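Local atomic coordinates of fiber protein (PDB entry 4UMI), a protein that probably forms the trimeric spikes at the vertices of an adenovirus capsid and provides first attachment to the host-cell receptor through its head domain. Residues K102-I107 and A123-L128; T132-F137 and S202-E207. All coordinates share one frame; numbering follows the deposited sequence.

Contact 1: residues K102-I107 and A123-L128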
ATOM      1  N   LYS A 102      12.386  13.649  -2.642  1.00 16.55           N
ATOM      2  CA  LYS A 102      11.648  14.099  -3.793  1.00 17.40           C
ATOM      3  C   LYS A 102      11.098  12.903  -4.526  1.00 18.37           C
ATOM      4  O   LYS A 102      11.582  11.765  -4.368  1.00 16.99           O
ATOM      5  CB  LYS A 102      12.491  14.921  -4.748  1.00 18.01           C
ATOM      6  CG  LYS A 102      13.550  14.146  -5.490  1.00 18.55           C
ATOM      7  CD  LYS A 102      14.370  15.096  -6.337  1.00 20.49           C
ATOM      8  CE  LYS A 102      15.493  14.394  -7.053  1.00 20.39           C
ATOM      9  NZ  LYS A 102      16.208  15.325  -7.959  1.00 23.96           N
ATOM     10  N   THR A 103      10.086  13.144  -5.345  1.00 18.52           N
ATOM     11  CA  THR A 103       9.596  12.164  -6.317  1.00 17.32           C
ATOM     12  C   THR A 103      10.296  12.377  -7.635  1.00 18.57           C
ATOM     13  O   THR A 103      10.175  13.457  -8.216  1.00 21.99           O
ATOM     14  CB  THR A 103       8.104  12.299  -6.497  1.00 19.68           C
ATOM     15  OG1 THR A 103       7.460  12.170  -5.229  1.00 22.33           O
ATOM     16  CG2 THR A 103       7.562  11.227  -7.420  1.00 19.33           C
ATOM     17  N   SER A 104      11.107  11.413  -8.062  1.00 18.40           N
ATOM     18  CA  SER A 104      11.936  11.547  -9.247  1.00 19.18           C
ATOM     19  C   SER A 104      11.311  10.917 -10.487  1.00 19.65           C
ATOM     20  O   SER A 104      11.743  11.176 -11.598  1.00 20.88           O
ATOM     21  CB  SER A 104      13.309  10.955  -8.983  1.00 19.53           C
ATOM     22  OG  SER A 104      13.166   9.665  -8.450  1.00 21.48           O
ATOM     23  N   LEU A 105      10.252  10.127 -10.310  1.00 18.92           N
ATOM     24  CA  LEU A 105       9.505   9.524 -11.418  1.00 18.45           C
ATOM     25  C   LEU A 105       8.086   9.250 -10.962  1.00 17.57           C
ATOM     26  O   LEU A 105       7.885   8.736  -9.886  1.00 16.74           O
ATOM     27  CB  LEU A 105      10.109   8.172 -11.814  1.00 19.29           C
ATOM     28  CG  LEU A 105       9.455   7.425 -12.975  1.00 20.98           C
ATOM     29  CD1 LEU A 105       9.737   8.112 -14.300  1.00 22.65           C
ATOM     30  CD2 LEU A 105       9.915   5.979 -13.017  1.00 22.72           C
ATOM     31  N   ASP A 106       7.111   9.548 -11.817  1.00 17.65           N
ATOM     32  CA  ASP A 106       5.743   9.127 -11.570  1.00 16.52           C
ATOM     33  C   ASP A 106       5.018   9.044 -12.889  1.00 17.17           C
ATOM     34  O   ASP A 106       4.715  10.079 -13.466  1.00 19.76           O
ATOM     35  CB  ASP A 106       5.043  10.051 -10.559  1.00 18.87           C
ATOM     36  CG  ASP A 106       3.889   9.384  -9.828  1.00 20.98           C
ATOM     37  OD1 ASP A 106       3.667   8.200 -10.061  1.00 23.44           O
ATOM     38  OD2 ASP A 106       3.257  10.036  -8.963  1.00 26.94           O
ATOM     39  N   ILE A 107       4.826   7.815 -13.396  1.00 16.06           N
ATOM     40  CA  ILE A 107       4.236   7.586 -14.714  1.00 16.12           C
ATOM     41  C   ILE A 107       3.145   6.521 -14.600  1.00 16.44           C
ATOM     42  O   ILE A 107       3.151   5.715 -13.690  1.00 15.31           O
ATOM     43  CB  ILE A 107       5.297   7.120 -15.764  1.00 18.53           C
ATOM     44  CG1 ILE A 107       5.975   5.793 -15.390  1.00 19.01           C
ATOM     45  CG2 ILE A 107       6.337   8.197 -16.013  1.00 19.67           C
ATOM     46  CD1 ILE A 107       6.900   5.167 -16.426  1.00 21.40           C
ATOM     47  N   ALA A 123       4.195   3.599 -12.140  1.00 13.03           N
ATOM     48  CA  ALA A 123       5.561   3.418 -11.690  1.00 13.39           C
ATOM     49  C   ALA A 123       6.034   4.707 -11.025  1.00 13.11           C
ATOM     50  O   ALA A 123       6.007   5.770 -11.644  1.00 14.93           O
ATOM     51  CB  ALA A 123       6.451   3.028 -12.868  1.00 14.79           C
ATOM     52  N   ARG A 124       6.462   4.605  -9.776  1.00 13.63           N
ATOM     53  CA  ARG A 124       6.863   5.749  -8.986  1.00 14.92           C
ATOM     54  C   ARG A 124       8.242   5.527  -8.413  1.00 15.02           C
ATOM     55  O   ARG A 124       8.553   4.431  -7.982  1.00 16.66           O
ATOM     56  CB  ARG A 124       5.812   6.077  -7.925  1.00 16.71           C
ATOM     57  CG  ARG A 124       6.043   7.324  -7.127  1.00 20.55           C
ATOM     58  CD  ARG A 124       5.045   7.322  -5.967  1.00 27.61           C
ATOM     59  NE  ARG A 124       3.707   7.712  -6.348  1.00 36.91           N
ATOM     60  CZ  ARG A 124       2.641   7.655  -5.544  1.00 41.63           C
ATOM     61  NH1 ARG A 124       2.767   7.197  -4.289  1.00 38.49           N
ATOM     62  NH2 ARG A 124       1.432   8.046  -5.988  1.00 38.80           N
ATOM     63  N   GLU A 125       9.081   6.567  -8.426  1.00 15.60           N
ATOM     64  CA  GLU A 125      10.359   6.541  -7.735  1.00 15.77           C
ATOM     65  C   GLU A 125      10.391   7.702  -6.759  1.00 16.00           C
ATOM     66  O   GLU A 125      10.141   8.863  -7.108  1.00 17.59           O
ATOM     67  CB  GLU A 125      11.541   6.591  -8.701  1.00 17.89           C
ATOM     68  CG  GLU A 125      12.850   6.513  -7.953  1.00 18.70           C
ATOM     69  CD  GLU A 125      14.056   6.559  -8.845  1.00 23.31           C
ATOM     70  OE1 GLU A 125      14.356   5.568  -9.517  1.00 27.90           O
ATOM     71  OE2 GLU A 125      14.738   7.589  -8.859  1.00 31.48           O
ATOM     72  N   GLU A 126      10.734   7.375  -5.507  1.00 15.85           N
ATOM     73  CA  GLU A 126      10.968   8.381  -4.457  1.00 16.85           C
ATOM     74  C   GLU A 126      12.439   8.282  -4.072  1.00 16.46           C
ATOM     75  O   GLU A 126      12.985   7.179  -3.975  1.00 17.99           O
ATOM     76  CB  GLU A 126      10.116   8.129  -3.188  1.00 19.13           C
ATOM     77  CG  GLU A 126      10.293   9.252  -2.178  1.00 28.05           C
ATOM     78  CD  GLU A 126       9.732   9.033  -0.782  1.00 27.99           C
ATOM     79  OE1 GLU A 126       8.996   8.081  -0.523  1.00 31.15           O
ATOM     80  OE2 GLU A 126      10.052   9.849   0.111  1.00 25.82           O
ATOM     81  N   GLU A 127      13.086   9.408  -3.841  1.00 16.02           N
ATOM     82  CA  GLU A 127      14.408   9.427  -3.279  1.00 16.50           C
ATOM     83  C   GLU A 127      14.300  10.077  -1.927  1.00 17.44           C
ATOM     84  O   GLU A 127      13.668  11.123  -1.789  1.00 17.86           O
ATOM     85  CB  GLU A 127      15.340  10.189  -4.177  1.00 16.30           C
ATOM     86  CG  GLU A 127      15.567   9.525  -5.529  1.00 19.28           C
ATOM     87  CD  GLU A 127      16.264  10.410  -6.518  1.00 22.22           C
ATOM     88  OE1 GLU A 127      16.741  11.483  -6.154  1.00 25.47           O
ATOM     89  OE2 GLU A 127      16.318  10.028  -7.691  1.00 24.73           O
ATOM     90  N   LEU A 128      14.929   9.510  -0.907  1.00 16.12           N
ATOM     91  CA  LEU A 128      14.888  10.128   0.439  1.00 16.54           C
ATOM     92  C   LEU A 128      16.236   9.862   1.063  1.00 16.88           C
ATOM     93  O   LEU A 128      16.622   8.692   1.307  1.00 16.43           O
ATOM     94  CB  LEU A 128      13.741   9.626   1.318  1.00 21.25           C
ATOM     95  CG  LEU A 128      13.581   8.189   1.713  1.00 25.26           C
ATOM     96  CD1 LEU A 128      12.626   8.109   2.916  1.00 26.25           C
ATOM     97  CD2 LEU A 128      13.003   7.435   0.534  1.00 35.00           C
TER
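Ser104 and Leu105 both face Glu125 across two antiparallel strands of a beta hairpin in the fibre head, which defines a classic beta bulge. The evidence lies in the backbone: Ser104 N donates to Glu125 O at 2.9 Å, while Leu105 N reaches the same oxygen only weakly, and Glu125 N returns a bond to Leu105 O. Beyond the bulge, the pairs Lys102 with Glu127 and Ile107 with Ala123 are regular hydrogen-bonded ones.

At the bulge the CB of Ser104 points toward the partner strand. Its OG sits between the backbone N and the carbonyl carbon (chi1 50°) and donates to Glu125 OE2 at 2.6 Å, meeting that oxygen on its anti side and 29° out of the carboxylate plane. Glu125 OE1 is held by Arg134, so both carboxylate oxygens have partners. Close by, Glu125 OE2 and Glu127 OE2 stand 3.1 Å apart, a crowding of acceptors that may raise the proton affinity of one of them, though at Glu125 the arginine would partly offset this. Lys102 runs alongside Glu127 in the same direction, and its CE comes closer to OE1 than its NZ does.

On the face carrying Asp106 and Arg124, the two side chains run alongside each other in one direction, with carboxylate and guanidinium planes nearly perpendicular. Their salt bridge is long, and each group has a stronger partner elsewhere: Gln122 NE2 binds Asp106 OD1, and Glu126 of the second subunit takes Arg124 NH2. Within the pair, Asp106 OD2 lies 3.5 Å from Arg124 NE, at the guanidinium edge.

Contact 2: residues T132-F137 and S202-E207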
ATOM      1  N   THR A 132      16.553   5.034  -2.282  1.00 16.05           N
ATOM      2  CA  THR A 132      15.621   5.126  -3.382  1.00 16.10           C
ATOM      3  C   THR A 132      14.569   4.061  -3.203  1.00 15.31           C
ATOM      4  O   THR A 132      14.868   2.903  -2.878  1.00 16.02           O
ATOM      5  CB  THR A 132      16.363   4.905  -4.708  1.00 18.46           C
ATOM      6  OG1 THR A 132      17.407   5.877  -4.825  1.00 21.53           O
ATOM      7  CG2 THR A 132      15.469   5.035  -5.890  1.00 20.29           C
ATOM      8  N   LYS A 133      13.306   4.436  -3.394  1.00 14.37           N
ATOM      9  CA  LYS A 133      12.181   3.511  -3.346  1.00 13.57           C
ATOM     10  C   LYS A 133      11.522   3.520  -4.711  1.00 13.26           C
ATOM     11  O   LYS A 133      11.162   4.572  -5.220  1.00 16.32           O
ATOM     12  CB  LYS A 133      11.140   3.908  -2.293  1.00 14.64           C
ATOM     13  CG  LYS A 133      10.043   2.851  -2.166  1.00 13.91           C
ATOM     14  CD  LYS A 133       8.998   2.987  -1.041  1.00 18.18           C
ATOM     15  CE  LYS A 133       8.240   4.256  -1.074  1.00 17.34           C
ATOM     16  NZ  LYS A 133       7.185   4.166  -0.009  1.00 17.08           N
ATOM     17  N   ARG A 134      11.353   2.366  -5.319  1.00 12.63           N
ATOM     18  CA  ARG A 134      10.639   2.220  -6.583  1.00 12.82           C
ATOM     19  C   ARG A 134       9.402   1.383  -6.336  1.00 12.62           C
ATOM     20  O   ARG A 134       9.522   0.259  -5.841  1.00 13.15           O
ATOM     21  CB  ARG A 134      11.496   1.605  -7.677  1.00 15.11           C
ATOM     22  CG  ARG A 134      12.532   2.601  -8.171  1.00 18.06           C
ATOM     23  CD  ARG A 134      13.578   1.988  -9.044  1.00 28.92           C
ATOM     24  NE  ARG A 134      14.623   2.976  -9.381  1.00 33.22           N
ATOM     25  CZ  ARG A 134      15.932   2.721  -9.442  1.00 38.51           C
ATOM     26  NH1 ARG A 134      16.420   1.506  -9.185  1.00 50.85           N
ATOM     27  NH2 ARG A 134      16.776   3.694  -9.755  1.00 36.81           N
ATOM     28  N   THR A 135       8.244   1.934  -6.644  1.00 12.26           N
ATOM     29  CA  THR A 135       6.958   1.269  -6.423  1.00 11.78           C
ATOM     30  C   THR A 135       6.202   1.070  -7.725  1.00 11.64           C
ATOM     31  O   THR A 135       6.050   2.000  -8.519  1.00 12.72           O
ATOM     32  CB  THR A 135       6.069   2.079  -5.469  1.00 11.99           C
ATOM     33  OG1 THR A 135       6.765   2.358  -4.247  1.00 13.47           O
ATOM     34  CG2 THR A 135       4.784   1.356  -5.136  1.00 13.18           C
ATOM     35  N   LEU A 136       5.737  -0.160  -7.922  1.00 12.39           N
ATOM     36  CA  LEU A 136       4.817  -0.506  -8.991  1.00 11.75           C
ATOM     37  C   LEU A 136       3.398  -0.645  -8.405  1.00 11.64           C
ATOM     38  O   LEU A 136       3.215  -1.461  -7.503  1.00 13.04           O
ATOM     39  CB  LEU A 136       5.230  -1.812  -9.644  1.00 12.28           C
ATOM     40  CG  LEU A 136       4.373  -2.250 -10.818  1.00 13.98           C
ATOM     41  CD1 LEU A 136       4.545  -1.333 -12.026  1.00 16.04           C
ATOM     42  CD2 LEU A 136       4.685  -3.698 -11.205  1.00 14.79           C
ATOM     43  N   PHE A 137       2.444   0.098  -8.927  1.00 11.74           N
ATOM     44  CA  PHE A 137       1.057  -0.024  -8.576  1.00 11.68           C
ATOM     45  C   PHE A 137       0.351  -0.667  -9.765  1.00 12.33           C
ATOM     46  O   PHE A 137       0.639  -0.351 -10.912  1.00 13.15           O
ATOM     47  CB  PHE A 137       0.430   1.350  -8.310  1.00 12.85           C
ATOM     48  CG  PHE A 137       1.023   2.118  -7.181  1.00 12.24           C
ATOM     49  CD1 PHE A 137       2.070   3.020  -7.360  1.00 14.10           C
ATOM     50  CD2 PHE A 137       0.459   2.018  -5.923  1.00 14.24           C
ATOM     51  CE1 PHE A 137       2.510   3.759  -6.266  1.00 15.28           C
ATOM     52  CE2 PHE A 137       0.925   2.741  -4.856  1.00 15.47           C
ATOM     53  CZ  PHE A 137       1.963   3.603  -5.017  1.00 16.32           C
ATOM     54  N   SER A 202       3.897  -3.147  -5.263  1.00 11.72           N
ATOM     55  CA  SER A 202       5.125  -3.845  -4.940  1.00 12.28           C
ATOM     56  C   SER A 202       6.242  -2.829  -4.998  1.00 12.04           C
ATOM     57  O   SER A 202       6.312  -2.117  -5.992  1.00 13.16           O
ATOM     58  CB  SER A 202       5.357  -4.935  -5.997  1.00 14.25           C
ATOM     59  OG  SER A 202       6.580  -5.649  -5.835  1.00 14.97           O
ATOM     60  N   PHE A 203       7.101  -2.783  -3.997  1.00 11.18           N
ATOM     61  CA  PHE A 203       8.207  -1.826  -4.012  1.00 11.62           C
ATOM     62  C   PHE A 203       9.509  -2.492  -3.624  1.00 11.49           C
ATOM     63  O   PHE A 203       9.540  -3.544  -2.998  1.00 12.49           O
ATOM     64  CB  PHE A 203       7.928  -0.562  -3.171  1.00 12.20           C
ATOM     65  CG  PHE A 203       7.752  -0.800  -1.694  1.00 12.12           C
ATOM     66  CD1 PHE A 203       8.834  -0.846  -0.846  1.00 13.11           C
ATOM     67  CD2 PHE A 203       6.482  -0.984  -1.152  1.00 11.89           C
ATOM     68  CE1 PHE A 203       8.669  -1.067   0.511  1.00 13.03           C
ATOM     69  CE2 PHE A 203       6.326  -1.173   0.186  1.00 13.42           C
ATOM     70  CZ  PHE A 203       7.406  -1.223   1.013  1.00 12.71           C
ATOM     71  N   TYR A 204      10.604  -1.834  -3.976  1.00 12.74           N
ATOM     72  CA  TYR A 204      11.892  -2.151  -3.387  1.00 13.32           C
ATOM     73  C   TYR A 204      12.528  -0.844  -2.950  1.00 13.87           C
ATOM     74  O   TYR A 204      12.267   0.222  -3.488  1.00 14.51           O
ATOM     75  CB  TYR A 204      12.838  -3.004  -4.188  1.00 16.06           C
ATOM     76  CG  TYR A 204      13.391  -2.342  -5.399  1.00 16.69           C
ATOM     77  CD1 TYR A 204      12.702  -2.311  -6.614  1.00 17.82           C
ATOM     78  CD2 TYR A 204      14.664  -1.836  -5.406  1.00 19.08           C
ATOM     79  CE1 TYR A 204      13.246  -1.750  -7.770  1.00 20.55           C
ATOM     80  CE2 TYR A 204      15.218  -1.311  -6.548  1.00 23.39           C
ATOM     81  CZ  TYR A 204      14.514  -1.250  -7.729  1.00 22.88           C
ATOM     82  OH  TYR A 204      15.075  -0.724  -8.897  1.00 27.23           O
ATOM     83  N   LEU A 205      13.316  -0.943  -1.911  1.00 15.16           N
ATOM     84  CA  LEU A 205      13.857   0.222  -1.230  1.00 17.52           C
ATOM     85  C   LEU A 205      15.271  -0.129  -0.970  1.00 21.72           C
ATOM     86  O   LEU A 205      15.507  -1.185  -0.352  1.00 22.00           O
ATOM     87  CB  LEU A 205      13.031   0.464   0.093  1.00 22.44           C
ATOM     88  CG  LEU A 205      13.414   1.463   1.158  1.00 19.32           C
ATOM     89  CD1 LEU A 205      13.330   2.833   0.571  1.00 18.06           C
ATOM     90  CD2 LEU A 205      12.559   1.325   2.390  1.00 19.84           C
ATOM     91  N   THR A 206      16.206   0.685  -1.466  1.00 21.49           N
ATOM     92  CA  THR A 206      17.607   0.387  -1.406  1.00 23.09           C
ATOM     93  C   THR A 206      18.455   1.650  -1.201  1.00 24.35           C
ATOM     94  O   THR A 206      18.051   2.767  -1.546  1.00 21.32           O
ATOM     95  CB  THR A 206      18.061  -0.288  -2.696  1.00 28.98           C
ATOM     96  OG1 THR A 206      19.418  -0.692  -2.581  1.00 29.83           O
ATOM     97  CG2 THR A 206      17.931   0.623  -3.877  1.00 29.53           C
ATOM     98  N   GLU A 207      19.645   1.456  -0.632  1.00 24.58           N
ATOM     99  CA  GLU A 207      20.657   2.489  -0.416  1.00 28.11           C
ATOM    100  C   GLU A 207      21.694   2.495  -1.524  1.00 35.16           C
ATOM    101  O   GLU A 207      22.593   3.337  -1.526  1.00 41.83           O
ATOM    102  CB  GLU A 207      21.411   2.202   0.879  1.00 36.92           C
ATOM    103  CG  GLU A 207      20.955   3.016   2.037  1.00 40.10           C
ATOM    104  CD  GLU A 207      21.875   2.889   3.221  1.00 37.73           C
ATOM    105  OE1 GLU A 207      22.119   1.752   3.689  1.00 37.92           O
ATOM    106  OE2 GLU A 207      22.329   3.941   3.695  1.00 41.18           O
TER
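Arg134 and Tyr204 form the polar side-chain link between two antiparallel strands of the head-domain sheet. Arg134 NH1 donates to Tyr204 OH at 2.6 Å with an N-H...O angle of 161°, and the hydroxyl oxygen lies near the guanidinium plane. The side chains run alongside each other, their flat groups 65° apart, with Arg134 CD 3.6 Å from Tyr204 CZ. Tyr204 CG lies between its backbone N and carbonyl carbon (chi1 69°), a torsion that directs the ring toward the arginine.

On the face bearing Lys133, Thr135, Phe203 and Leu205, contacts are mainly apolar. Lys133 CD approaches Phe203 CD1 at 3.8 Å, while Lys133 CB meets Leu205 CD1 at the same distance. The Lys133 ammonium is at most weakly attracted to the Phe203 ring; in the third subunit it has Gln122 as its stronger polar partner and a cation-pi contact with Phe137. Thr135 OG1 lies 3.3 Å from Phe203 CB.

Regular backbone bonds underlie both faces, with reciprocal pairs joining Thr132 to Thr206, Arg134 to Tyr204 and Leu136 to Ser202. Further out, His163 meets the Tyr204 ring edge-to-face and the arginine is held by Glu125, so the ring and the guanidinium are each positioned by a second partner. The cation would probably polarise the phenol O-H, an effect tempered by the carboxylate already paired with the arginine.

Overall arrangement
Contacts 1 and 2 lie side by side in one four-stranded antiparallel sheet, their centres about 9 Å apart. Strands 118-128 and 131-140, consecutive in the chain, are its two inner strands; 101-112 and 198-206 flank them within this chain. Backbone bonds pair Arg124 with Thr135 and Glu126 with Lys133 (Lys133 N to Glu126 O 2.8 Å, probable). The salt bridge from Glu125 OE1 to Arg134 NE, 2.6 Å, adds a side-chain link and joins Ser104, Glu125, Arg134 and Tyr204 in a chain of polar contacts. At the trimer interface, Glu126 pairs with Arg124 of the third subunit and Lys133 with its Gln122, while Arg124 reaches Glu126 of the second.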